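Local atomic coordinates of nuclear inclusion protein A (Tobacco vein mottling virus, PDB entry 3MMG), a protein that probably cleaves the viral polyprotein at specific sites, acting as a 3C-type cysteine protease with a chymotrypsin-like fold. Residues Lys75-Gly79 and Arg80-Val84; Lys185-Ala188 and Thr189-Ala193; Trp201-Ala205 and Asp206-Trp210. The protein carries 3 engineered substitutions. All blocks are in the same frame, centred on the assembly; numbering follows the deposited sequence.

Contact 1. Residues Lys75-Gly79 and Arg80-Val84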
ATOM      1  N   LYS A  75     -10.557  -6.771  -5.839  1.00 17.45           N
ATOM      2  CA  LYS A  75     -11.619  -5.949  -5.254  1.00 18.04           C
ATOM      3  C   LYS A  75     -11.043  -4.546  -5.057  1.00 17.78           C
ATOM      4  O   LYS A  75     -10.245  -4.330  -4.132  1.00 17.50           O
ATOM      5  CB  LYS A  75     -12.069  -6.531  -3.911  1.00 18.06           C
ATOM      6  CG  LYS A  75     -13.345  -5.915  -3.347  1.00 21.05           C
ATOM      7  CD  LYS A  75     -13.699  -6.512  -1.992  1.00 20.64           C
ATOM      8  CE  LYS A  75     -14.294  -7.915  -2.106  1.00 25.00           C
ATOM      9  NZ  LYS A  75     -14.765  -8.421  -0.754  1.00 26.64           N
ATOM     10  N   PRO A  76     -11.392  -3.601  -5.952  1.00 18.17           N
ATOM     11  CA  PRO A  76     -10.912  -2.234  -5.744  1.00 18.04           C
ATOM     12  C   PRO A  76     -11.628  -1.552  -4.579  1.00 17.02           C
ATOM     13  O   PRO A  76     -12.799  -1.835  -4.306  1.00 16.69           O
ATOM     14  CB  PRO A  76     -11.264  -1.534  -7.067  1.00 18.55           C
ATOM     15  CG  PRO A  76     -12.509  -2.259  -7.538  1.00 20.67           C
ATOM     16  CD  PRO A  76     -12.204  -3.719  -7.187  1.00 18.19           C
ATOM     17  N   VAL A  77     -10.922  -0.669  -3.877  1.00 16.46           N
ATOM     18  CA  VAL A  77     -11.602   0.246  -2.961  1.00 15.93           C
ATOM     19  C   VAL A  77     -11.950   1.421  -3.874  1.00 16.29           C
ATOM     20  O   VAL A  77     -11.108   2.249  -4.148  1.00 15.34           O
ATOM     21  CB  VAL A  77     -10.660   0.737  -1.822  1.00 15.94           C
ATOM     22  CG1 VAL A  77     -11.430   1.657  -0.864  1.00 16.71           C
ATOM     23  CG2 VAL A  77     -10.036  -0.450  -1.041  1.00 17.51           C
ATOM     24  N   GLU A  78     -13.173   1.453  -4.409  1.00 17.88           N
ATOM     25  CA  GLU A  78     -13.474   2.395  -5.480  1.00 18.51           C
ATOM     26  C   GLU A  78     -13.307   3.856  -5.023  1.00 17.75           C
ATOM     27  O   GLU A  78     -13.717   4.216  -3.918  1.00 17.71           O
ATOM     28  CB  GLU A  78     -14.884   2.140  -6.054  1.00 20.08           C
ATOM     29  CG  GLU A  78     -15.019   0.814  -6.828  1.00 23.78           C
ATOM     30  CD  GLU A  78     -14.348   0.788  -8.226  1.00 29.01           C
ATOM     31  OE1 GLU A  78     -13.514   1.664  -8.569  1.00 32.02           O
ATOM     32  OE2 GLU A  78     -14.645  -0.157  -8.990  1.00 32.56           O
ATOM     33  N   GLY A  79     -12.696   4.680  -5.874  1.00 17.08           N
ATOM     34  CA  GLY A  79     -12.485   6.085  -5.545  1.00 15.74           C
ATOM     35  C   GLY A  79     -11.111   6.389  -4.940  1.00 15.14           C
ATOM     36  O   GLY A  79     -10.753   7.553  -4.763  1.00 14.60           O
ATOM     37  N   ARG A  80     -10.324   5.356  -4.638  1.00 13.39           N
ATOM     38  CA  ARG A  80      -8.978   5.609  -4.110  1.00 11.98           C
ATOM     39  C   ARG A  80      -7.958   4.600  -4.612  1.00 11.67           C
ATOM     40  O   ARG A  80      -8.334   3.565  -5.165  1.00 11.71           O
ATOM     41  CB  ARG A  80      -8.981   5.686  -2.592  1.00 12.16           C
ATOM     42  CG  ARG A  80      -9.166   4.331  -1.920  1.00 11.82           C
ATOM     43  CD  ARG A  80      -9.360   4.489  -0.412  1.00 12.42           C
ATOM     44  NE  ARG A  80     -10.691   5.045  -0.136  1.00 14.04           N
ATOM     45  CZ  ARG A  80     -11.112   5.498   1.044  1.00 14.58           C
ATOM     46  NH1 ARG A  80     -10.307   5.472   2.115  1.00 14.41           N
ATOM     47  NH2 ARG A  80     -12.357   5.977   1.159  1.00 14.07           N
ATOM     48  N   ASP A  81      -6.676   4.910  -4.409  1.00 10.62           N
ATOM     49  CA  ASP A  81      -5.580   4.130  -5.002  1.00 10.73           C
ATOM     50  C   ASP A  81      -5.212   2.901  -4.169  1.00 10.61           C
ATOM     51  O   ASP A  81      -4.034   2.709  -3.860  1.00 10.63           O
ATOM     52  CB  ASP A  81      -4.363   5.033  -5.219  1.00 10.58           C
ATOM     53  CG  ASP A  81      -3.251   4.348  -6.002  1.00 10.56           C
ATOM     54  OD1 ASP A  81      -3.560   3.425  -6.807  1.00 12.31           O
ATOM     55  OD2 ASP A  81      -2.090   4.744  -5.808  1.00 12.88           O
ATOM     56  N   ILE A  82      -6.219   2.100  -3.810  1.00 10.79           N
ATOM     57  CA  ILE A  82      -6.055   0.808  -3.120  1.00 10.94           C
ATOM     58  C   ILE A  82      -6.845  -0.307  -3.825  1.00 11.94           C
ATOM     59  O   ILE A  82      -7.984  -0.108  -4.272  1.00 11.60           O
ATOM     60  CB  ILE A  82      -6.484   0.879  -1.632  1.00 10.87           C
ATOM     61  CG1 ILE A  82      -5.729   2.021  -0.912  1.00 12.02           C
ATOM     62  CG2 ILE A  82      -6.220  -0.495  -0.923  1.00 10.88           C
ATOM     63  CD1 ILE A  82      -6.109   2.215   0.571  1.00 10.36           C
ATOM     64  N   ILE A  83      -6.227  -1.482  -3.916  1.00 11.52           N
ATOM     65  CA  ILE A  83      -6.868  -2.660  -4.494  1.00 12.30           C
ATOM     66  C   ILE A  83      -6.508  -3.869  -3.636  1.00 12.89           C
ATOM     67  O   ILE A  83      -5.451  -3.887  -3.016  1.00 12.00           O
ATOM     68  CB  ILE A  83      -6.462  -2.876  -5.977  1.00 13.49           C
ATOM     69  CG1 ILE A  83      -7.343  -3.960  -6.615  1.00 15.25           C
ATOM     70  CG2 ILE A  83      -4.970  -3.208  -6.121  1.00 13.57           C
ATOM     71  CD1 ILE A  83      -7.566  -3.726  -8.073  1.00 17.42           C
ATOM     72  N   VAL A  84      -7.413  -4.838  -3.570  1.00 12.36           N
ATOM     73  CA  VAL A  84      -7.168  -6.082  -2.862  1.00 12.48           C
ATOM     74  C   VAL A  84      -7.141  -7.182  -3.917  1.00 12.31           C
ATOM     75  O   VAL A  84      -8.005  -7.232  -4.782  1.00 12.92           O
ATOM     76  CB  VAL A  84      -8.232  -6.391  -1.766  1.00 12.56           C
ATOM     77  CG1 VAL A  84      -7.822  -7.605  -0.985  1.00 13.15           C
ATOM     78  CG2 VAL A  84      -8.398  -5.191  -0.780  1.00 12.97           C
TER
HETATM   79  O   HOH W   1     -12.610   5.824  -1.986  1.00 26.22           O

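Contact 2. Residues Lys185-Ala188 and Thr189-Ala193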
ATOM      1  N   LYS A 185     -13.731   0.409   8.617  1.00 17.76           N
ATOM      2  CA  LYS A 185     -14.153  -1.005   8.594  1.00 17.76           C
ATOM      3  C   LYS A 185     -13.571  -1.749   7.390  1.00 17.23           C
ATOM      4  O   LYS A 185     -14.256  -2.550   6.729  1.00 16.76           O
ATOM      5  CB  LYS A 185     -15.685  -1.080   8.609  1.00 18.96           C
ATOM      6  CG  LYS A 185     -16.259  -0.560   9.912  1.00 20.71           C
ATOM      7  CD  LYS A 185     -17.765  -0.560   9.925  1.00 26.70           C
ATOM      8  CE  LYS A 185     -18.264   0.052  11.230  1.00 29.13           C
ATOM      9  NZ  LYS A 185     -19.689   0.497  11.109  1.00 30.45           N
ATOM     10  N   PHE A 186     -12.299  -1.472   7.108  1.00 15.36           N
ATOM     11  CA  PHE A 186     -11.657  -2.003   5.922  1.00 14.89           C
ATOM     12  C   PHE A 186     -11.632  -3.539   5.885  1.00 14.80           C
ATOM     13  O   PHE A 186     -12.029  -4.133   4.878  1.00 15.57           O
ATOM     14  CB  PHE A 186     -10.227  -1.445   5.793  1.00 13.54           C
ATOM     15  CG  PHE A 186      -9.436  -2.072   4.685  1.00 14.71           C
ATOM     16  CD1 PHE A 186      -9.817  -1.895   3.357  1.00 13.23           C
ATOM     17  CD2 PHE A 186      -8.298  -2.843   4.968  1.00 12.46           C
ATOM     18  CE1 PHE A 186      -9.076  -2.482   2.326  1.00 13.74           C
ATOM     19  CE2 PHE A 186      -7.561  -3.420   3.946  1.00 13.10           C
ATOM     20  CZ  PHE A 186      -7.947  -3.244   2.630  1.00 13.93           C
ATOM     21  N   VAL A 187     -11.126  -4.158   6.953  1.00 15.41           N
ATOM     22  CA  VAL A 187     -11.036  -5.639   7.038  1.00 16.12           C
ATOM     23  C   VAL A 187     -12.421  -6.303   6.865  1.00 17.26           C
ATOM     24  O   VAL A 187     -12.606  -7.171   6.004  1.00 18.17           O
ATOM     25  CB  VAL A 187     -10.332  -6.073   8.341  1.00 15.87           C
ATOM     26  CG1 VAL A 187     -10.325  -7.612   8.496  1.00 15.98           C
ATOM     27  CG2 VAL A 187      -8.908  -5.523   8.354  1.00 14.32           C
ATOM     28  N   ALA A 188     -13.398  -5.841   7.648  1.00 18.17           N
ATOM     29  CA  ALA A 188     -14.765  -6.367   7.591  1.00 19.59           C
ATOM     30  C   ALA A 188     -15.381  -6.240   6.199  1.00 20.18           C
ATOM     31  O   ALA A 188     -15.938  -7.204   5.674  1.00 21.87           O
ATOM     32  CB  ALA A 188     -15.643  -5.683   8.641  1.00 18.95           C
ATOM     33  N   THR A 189     -15.244  -5.064   5.595  1.00 20.64           N
ATOM     34  CA  THR A 189     -15.883  -4.738   4.318  1.00 21.22           C
ATOM     35  C   THR A 189     -15.202  -5.331   3.089  1.00 22.01           C
ATOM     36  O   THR A 189     -15.885  -5.758   2.151  1.00 22.85           O
ATOM     37  CB  THR A 189     -15.994  -3.207   4.132  1.00 21.14           C
ATOM     38  OG1 THR A 189     -16.595  -2.637   5.294  1.00 21.39           O
ATOM     39  CG2 THR A 189     -16.822  -2.842   2.895  1.00 21.94           C
ATOM     40  N   TYR A 190     -13.872  -5.343   3.075  1.00 21.53           N
ATOM     41  CA  TYR A 190     -13.138  -5.719   1.872  1.00 22.05           C
ATOM     42  C   TYR A 190     -12.470  -7.098   1.967  1.00 22.47           C
ATOM     43  O   TYR A 190     -12.337  -7.798   0.960  1.00 23.79           O
ATOM     44  CB  TYR A 190     -12.124  -4.639   1.484  1.00 21.66           C
ATOM     45  CG  TYR A 190     -12.784  -3.377   0.979  1.00 20.47           C
ATOM     46  CD1 TYR A 190     -13.213  -2.383   1.871  1.00 18.96           C
ATOM     47  CD2 TYR A 190     -13.020  -3.200  -0.386  1.00 20.35           C
ATOM     48  CE1 TYR A 190     -13.846  -1.232   1.410  1.00 18.81           C
ATOM     49  CE2 TYR A 190     -13.645  -2.069  -0.855  1.00 20.53           C
ATOM     50  CZ  TYR A 190     -14.057  -1.084   0.039  1.00 20.86           C
ATOM     51  OH  TYR A 190     -14.687   0.045  -0.464  1.00 21.73           O
ATOM     52  N   LEU A 191     -12.069  -7.499   3.167  1.00 22.27           N
ATOM     53  CA  LEU A 191     -11.361  -8.772   3.302  1.00 22.37           C
ATOM     54  C   LEU A 191     -12.284  -9.902   3.756  1.00 23.22           C
ATOM     55  O   LEU A 191     -12.272 -10.982   3.163  1.00 24.62           O
ATOM     56  CB  LEU A 191     -10.127  -8.646   4.211  1.00 21.75           C
ATOM     57  CG  LEU A 191      -9.199  -7.452   3.908  1.00 20.79           C
ATOM     58  CD1 LEU A 191      -7.939  -7.461   4.761  1.00 20.77           C
ATOM     59  CD2 LEU A 191      -8.840  -7.445   2.438  1.00 18.54           C
ATOM     60  N   ASP A 192     -13.074  -9.659   4.794  1.00 24.69           N
ATOM     61  CA  ASP A 192     -13.914 -10.705   5.384  1.00 25.90           C
ATOM     62  C   ASP A 192     -15.101 -11.001   4.474  1.00 27.18           C
ATOM     63  O   ASP A 192     -15.622 -12.123   4.466  1.00 27.54           O
ATOM     64  CB  ASP A 192     -14.406 -10.299   6.780  1.00 26.03           C
ATOM     65  CG  ASP A 192     -13.292 -10.289   7.834  1.00 27.07           C
ATOM     66  OD1 ASP A 192     -12.199 -10.827   7.581  1.00 26.11           O
ATOM     67  OD2 ASP A 192     -13.507  -9.736   8.937  1.00 29.07           O
ATOM     68  N   ALA A 193     -15.506 -10.002   3.692  1.00 28.29           N
ATOM     69  CA  ALA A 193     -16.702 -10.086   2.852  1.00 30.05           C
ATOM     70  C   ALA A 193     -16.538 -11.021   1.658  1.00 31.34           C
ATOM     71  O   ALA A 193     -15.619 -10.857   0.840  1.00 32.06           O
ATOM     72  CB  ALA A 193     -17.125  -8.701   2.392  1.00 29.72           C
TER

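Contact 3. Residues Trp201-Ala205 and Asp206-Trp210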
ATOM      1  N   TRP A 201     -11.657  -6.571 -13.710  1.00 28.58           N
ATOM      2  CA  TRP A 201     -11.265  -5.219 -13.304  1.00 26.96           C
ATOM      3  C   TRP A 201     -10.061  -4.692 -14.085  1.00 25.82           C
ATOM      4  O   TRP A 201      -9.061  -5.377 -14.268  1.00 25.19           O
ATOM      5  CB  TRP A 201     -10.947  -5.160 -11.800  1.00 26.52           C
ATOM      6  CG  TRP A 201     -10.563  -3.775 -11.350  1.00 25.39           C
ATOM      7  CD1 TRP A 201     -11.415  -2.777 -10.993  1.00 24.95           C
ATOM      8  CD2 TRP A 201      -9.236  -3.227 -11.254  1.00 25.23           C
ATOM      9  NE1 TRP A 201     -10.707  -1.640 -10.670  1.00 26.47           N
ATOM     10  CE2 TRP A 201      -9.368  -1.887 -10.820  1.00 24.09           C
ATOM     11  CE3 TRP A 201      -7.953  -3.738 -11.486  1.00 23.37           C
ATOM     12  CZ2 TRP A 201      -8.259  -1.054 -10.597  1.00 25.05           C
ATOM     13  CZ3 TRP A 201      -6.847  -2.904 -11.281  1.00 24.68           C
ATOM     14  CH2 TRP A 201      -7.010  -1.576 -10.845  1.00 24.62           C
ATOM     15  N   LYS A 202     -10.165  -3.442 -14.518  1.00 24.68           N
ATOM     16  CA  LYS A 202      -9.089  -2.794 -15.232  1.00 24.16           C
ATOM     17  C   LYS A 202      -8.900  -1.397 -14.629  1.00 23.31           C
ATOM     18  O   LYS A 202      -9.880  -0.750 -14.233  1.00 22.57           O
ATOM     19  CB  LYS A 202      -9.452  -2.730 -16.715  1.00 25.91           C
ATOM     20  CG  LYS A 202      -8.482  -1.984 -17.596  1.00 28.58           C
ATOM     21  CD  LYS A 202      -8.878  -2.146 -19.055  1.00 33.86           C
ATOM     22  CE  LYS A 202      -8.159  -1.136 -19.934  1.00 36.18           C
ATOM     23  NZ  LYS A 202      -8.390  -1.429 -21.384  1.00 38.93           N
ATOM     24  N   PHE A 203      -7.644  -0.966 -14.538  1.00 21.64           N
ATOM     25  CA  PHE A 203      -7.297   0.332 -13.952  1.00 21.27           C
ATOM     26  C   PHE A 203      -7.860   1.502 -14.746  1.00 21.04           C
ATOM     27  O   PHE A 203      -7.795   1.519 -15.971  1.00 20.03           O
ATOM     28  CB  PHE A 203      -5.782   0.490 -13.804  1.00 21.01           C
ATOM     29  CG  PHE A 203      -5.362   1.823 -13.221  1.00 22.00           C
ATOM     30  CD1 PHE A 203      -5.542   2.092 -11.862  1.00 23.49           C
ATOM     31  CD2 PHE A 203      -4.798   2.802 -14.027  1.00 22.00           C
ATOM     32  CE1 PHE A 203      -5.158   3.315 -11.320  1.00 21.96           C
ATOM     33  CE2 PHE A 203      -4.405   4.036 -13.502  1.00 23.12           C
ATOM     34  CZ  PHE A 203      -4.585   4.291 -12.142  1.00 22.23           C
ATOM     35  N   ASN A 204      -8.396   2.481 -14.026  1.00 19.81           N
ATOM     36  CA  ASN A 204      -8.896   3.708 -14.640  1.00 20.44           C
ATOM     37  C   ASN A 204      -8.688   4.860 -13.661  1.00 20.22           C
ATOM     38  O   ASN A 204      -9.378   4.934 -12.657  1.00 19.95           O
ATOM     39  CB  ASN A 204     -10.383   3.550 -14.967  1.00 20.41           C
ATOM     40  CG  ASN A 204     -10.980   4.789 -15.642  1.00 23.34           C
ATOM     41  OD1 ASN A 204     -10.279   5.752 -15.948  1.00 24.20           O
ATOM     42  ND2 ASN A 204     -12.283   4.744 -15.892  1.00 28.00           N
ATOM     43  N   ALA A 205      -7.721   5.723 -13.949  1.00 20.17           N
ATOM     44  CA  ALA A 205      -7.391   6.841 -13.050  1.00 21.42           C
ATOM     45  C   ALA A 205      -8.583   7.751 -12.801  1.00 22.00           C
ATOM     46  O   ALA A 205      -8.680   8.364 -11.736  1.00 21.54           O
ATOM     47  CB  ALA A 205      -6.216   7.653 -13.590  1.00 21.23           C
ATOM     48  N   ASP A 206      -9.483   7.841 -13.784  1.00 22.48           N
ATOM     49  CA  ASP A 206     -10.683   8.679 -13.675  1.00 23.34           C
ATOM     50  C   ASP A 206     -11.628   8.229 -12.581  1.00 22.79           C
ATOM     51  O   ASP A 206     -12.515   8.977 -12.184  1.00 23.97           O
ATOM     52  CB  ASP A 206     -11.450   8.705 -14.998  1.00 24.39           C
ATOM     53  CG  ASP A 206     -10.729   9.475 -16.070  1.00 27.87           C
ATOM     54  OD1 ASP A 206      -9.763  10.208 -15.737  1.00 32.58           O
ATOM     55  OD2 ASP A 206     -11.142   9.357 -17.256  1.00 32.45           O
ATOM     56  N   LYS A 207     -11.450   7.004 -12.100  1.00 21.63           N
ATOM     57  CA  LYS A 207     -12.305   6.471 -11.058  1.00 20.91           C
ATOM     58  C   LYS A 207     -11.743   6.741  -9.662  1.00 19.82           C
ATOM     59  O   LYS A 207     -12.365   6.379  -8.665  1.00 21.32           O
ATOM     60  CB  LYS A 207     -12.537   4.975 -11.259  1.00 21.54           C
ATOM     61  CG  LYS A 207     -13.204   4.657 -12.596  1.00 24.83           C
ATOM     62  CD  LYS A 207     -13.882   3.319 -12.557  1.00 30.78           C
ATOM     63  CE  LYS A 207     -15.031   3.262 -13.562  1.00 34.30           C
ATOM     64  NZ  LYS A 207     -15.862   2.035 -13.344  1.00 37.18           N
ATOM     65  N   ILE A 208     -10.572   7.367  -9.593  1.00 17.90           N
ATOM     66  CA  ILE A 208     -10.006   7.806  -8.312  1.00 16.87           C
ATOM     67  C   ILE A 208     -10.400   9.273  -8.113  1.00 16.38           C
ATOM     68  O   ILE A 208     -10.469  10.021  -9.085  1.00 15.94           O
ATOM     69  CB  ILE A 208      -8.472   7.581  -8.298  1.00 16.70           C
ATOM     70  CG1 ILE A 208      -8.195   6.074  -8.180  1.00 16.92           C
ATOM     71  CG2 ILE A 208      -7.788   8.371  -7.178  1.00 17.25           C
ATOM     72  CD1 ILE A 208      -6.833   5.652  -8.649  1.00 14.96           C
ATOM     73  N   SER A 209     -10.684   9.652  -6.872  1.00 15.72           N
ATOM     74  CA  SER A 209     -11.028  11.047  -6.524  1.00 15.99           C
ATOM     75  C   SER A 209      -9.749  11.879  -6.388  1.00 16.34           C
ATOM     76  O   SER A 209      -8.875  11.549  -5.570  1.00 15.28           O
ATOM     77  CB  SER A 209     -11.831  11.085  -5.217  1.00 16.42           C
ATOM     78  OG  SER A 209     -13.161  10.590  -5.379  1.00 18.94           O
ATOM     79  N   TRP A 210      -9.638  12.958  -7.184  1.00 14.76           N
ATOM     80  CA  TRP A 210      -8.395  13.739  -7.277  1.00 15.94           C
ATOM     81  C   TRP A 210      -8.455  15.126  -6.631  1.00 16.45           C
ATOM     82  O   TRP A 210      -7.418  15.759  -6.430  1.00 16.53           O
ATOM     83  CB  TRP A 210      -7.931  13.880  -8.744  1.00 15.67           C
ATOM     84  CG  TRP A 210      -7.524  12.564  -9.306  1.00 14.75           C
ATOM     85  CD1 TRP A 210      -8.242  11.785 -10.157  1.00 14.96           C
ATOM     86  CD2 TRP A 210      -6.321  11.847  -9.010  1.00 15.14           C
ATOM     87  NE1 TRP A 210      -7.568  10.606 -10.410  1.00 15.99           N
ATOM     88  CE2 TRP A 210      -6.377  10.624  -9.732  1.00 15.58           C
ATOM     89  CE3 TRP A 210      -5.194  12.120  -8.211  1.00 15.48           C
ATOM     90  CZ2 TRP A 210      -5.352   9.673  -9.679  1.00 16.57           C
ATOM     91  CZ3 TRP A 210      -4.168  11.192  -8.162  1.00 15.71           C
ATOM     92  CH2 TRP A 210      -4.259   9.962  -8.879  1.00 15.33           C
TER
HETATM   93  O   HOH W   2     -12.867   7.076 -17.967  1.00 34.95           O

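Contact 1. Residues Lys75-Gly79 and Arg80-Val84
Val77 sets its chi1 at -178°, which sends CG1 to Arg80 and CG2 to Ile82. Arg80 answers with CG between its N and carbonyl carbon (chi1 73°) and a chain bent at chi3 (72°). The residues form a beta hairpin between strands 74-76 and 83-86, at the end of the sheet of the N-terminal domain. A type II turn from Val77 to Arg80, with Gly79 third, and an inverse gamma turn centred on Asp81 reverse the chain. Arg80 N closes the first on Val77 O at 3.2 Å. Lys75 and Val84 form a hydrogen-bonded antiparallel pair, with Lys75 N to Val84 O at 2.8 Å. Val77 N reaches Ile82 O at 3.0 Å.

Val77 CG1 touches Arg80 CD at 3.5 Å, oblique to the guanidinium. Val77 and Ile82 lie side by side, their CG2 methyls 3.8 Å apart. The Asp81 side chain leaves away from Lys75-Gly79. Its OD2 is hydrogen-bonded to His46 ND1, consistent with the Asp-His pair of a chymotrypsin-like active site. Arg80 NH1 makes a salt bridge with Glu181. At the in-plane edge of the guanidinium a water accepts from Arg80 NE at 2.8 Å and donates to Glu78 O at 2.7 Å.

Contact 2. Residues Lys185-Ala188 and Thr189-Ala193
Phe186 and Tyr190 sit one helical turn apart and form the tight side of this short helix, together with Leu191. The two rings are near parallel, with planes 28° apart, but they are slid past each other and barely overlap. Their centroids are 5.7 Å apart. The touch is made by Phe186 CD1 on Tyr190 CD1 at 3.7 Å. Phe186 O lies at the edge of the Tyr190 ring, in its plane, and also accepts from Tyr190 N. On the far half of the Phe186 ring, CE2 meets Leu191 CD1 at 4.1 Å. The same methyl touches Val187 CG2. In Leu191, chi1 of -48° places CG beside the backbone N, and the extended chi2 then carries CD1 to Phe186 and Val187. Val84, Ile42 and Tyr40 pack on this side from the N-terminal domain. Phe100 meets the Phe186 ring edge-to-face.

The looser side carries the exposed side chains of Lys185, Ala188, Thr189 and Asp192. Lys185 holds the N-cap position, and its extended chain leads away. The Asp192 carboxylate lies loosely along Val187, with OD1 3.8 Å from CG1. The bonds to the backbone are nonetheless firm here. Lys185 O is gripped twice by Thr189, by N at 2.9 Å and by OG1 at 2.7 Å. The N-H approaches almost straight down the carbonyl, while the hydroxyl comes in tilted from the carbonyl plane. Val187 O also has two donors. Leu191 N reaches it at 2.9 Å with a bent N-H angle of 139°. Asp192 N reaches it at 2.8 Å and lies much straighter. This shift from four to five residues is the mark of a pi-type turn, which widens the end of the helix that follows the C-terminal barrel and packs on the N-terminal domain.

Contact 3. Residues Trp201-Ala205 and Asp206-Trp210
The Trp210 indole has Ile208 CG2 over one face, 3.6 Å above the plane and offset toward the rim. At its edge lies Ala205 O, bonded by NE1 at 2.8 Å and close to the ring plane. The Phe203 ring has Ala205 N on one face, also off-centre. Its CE1 meets Ile208 CD1 at 3.9 Å, and the two side chains cross at about a right angle. Ala205 O takes a second bond, from Ile208 N at 3.0 Å. The two donors come from opposite faces of the carbonyl plane, which fixes this carbonyl between the turn and the indole.

The backbone here, between helix 186-192 and strand 214-215, makes a short 3-10 turn opened by an Asx turn. Trp210 meets Phe139 of the C-terminal barrel, and Phe203 touches Gln45 and Arg49. In Asn204, CG lies anti to N (chi1 -179°), and the amide is turned so that OD1 meets Asp206 N at 3.1 Å. The bond is bent, with an N-H angle of 142°, and Asp206 N stands above the amide plane. Asn204 O accepts from Lys207 N at 3.0 Å. The Lys207 side chain crosses that of Asn204 at about a right angle, with CG 3.4 Å from ND2. The Asn204 amide and the Asp206 carboxylate are turned 57° from each other. One water joins them, accepting from Asn204 ND2 and donating to Asp206 OD2. Phe203 packs on an aromatic side chain of the bound peptide, and Trp210 on an apolar one.

How the contacts relate
The three contacts follow one another along the chain. None lies within another and none cross. Contact 1 closes a hairpin at the edge of the N-terminal sheet. The chain then builds the C-terminal barrel before it reaches contact 2, a helix that returns to the first domain. Lys75 NZ is hydrogen-bonded to Asp195 O and to Tyr190 O of contact 2, and Val84 packs on Leu191. Contact 3 is a turn in the loop before strand 214-215. It runs along the hairpin: Ser209 N is hydrogen-bonded to Gly79 O at the turn, and Trp201 packs on Pro76 and Ile83 of the strands. Contacts 2 and 3 do not touch, their centres being about 21 Å apart.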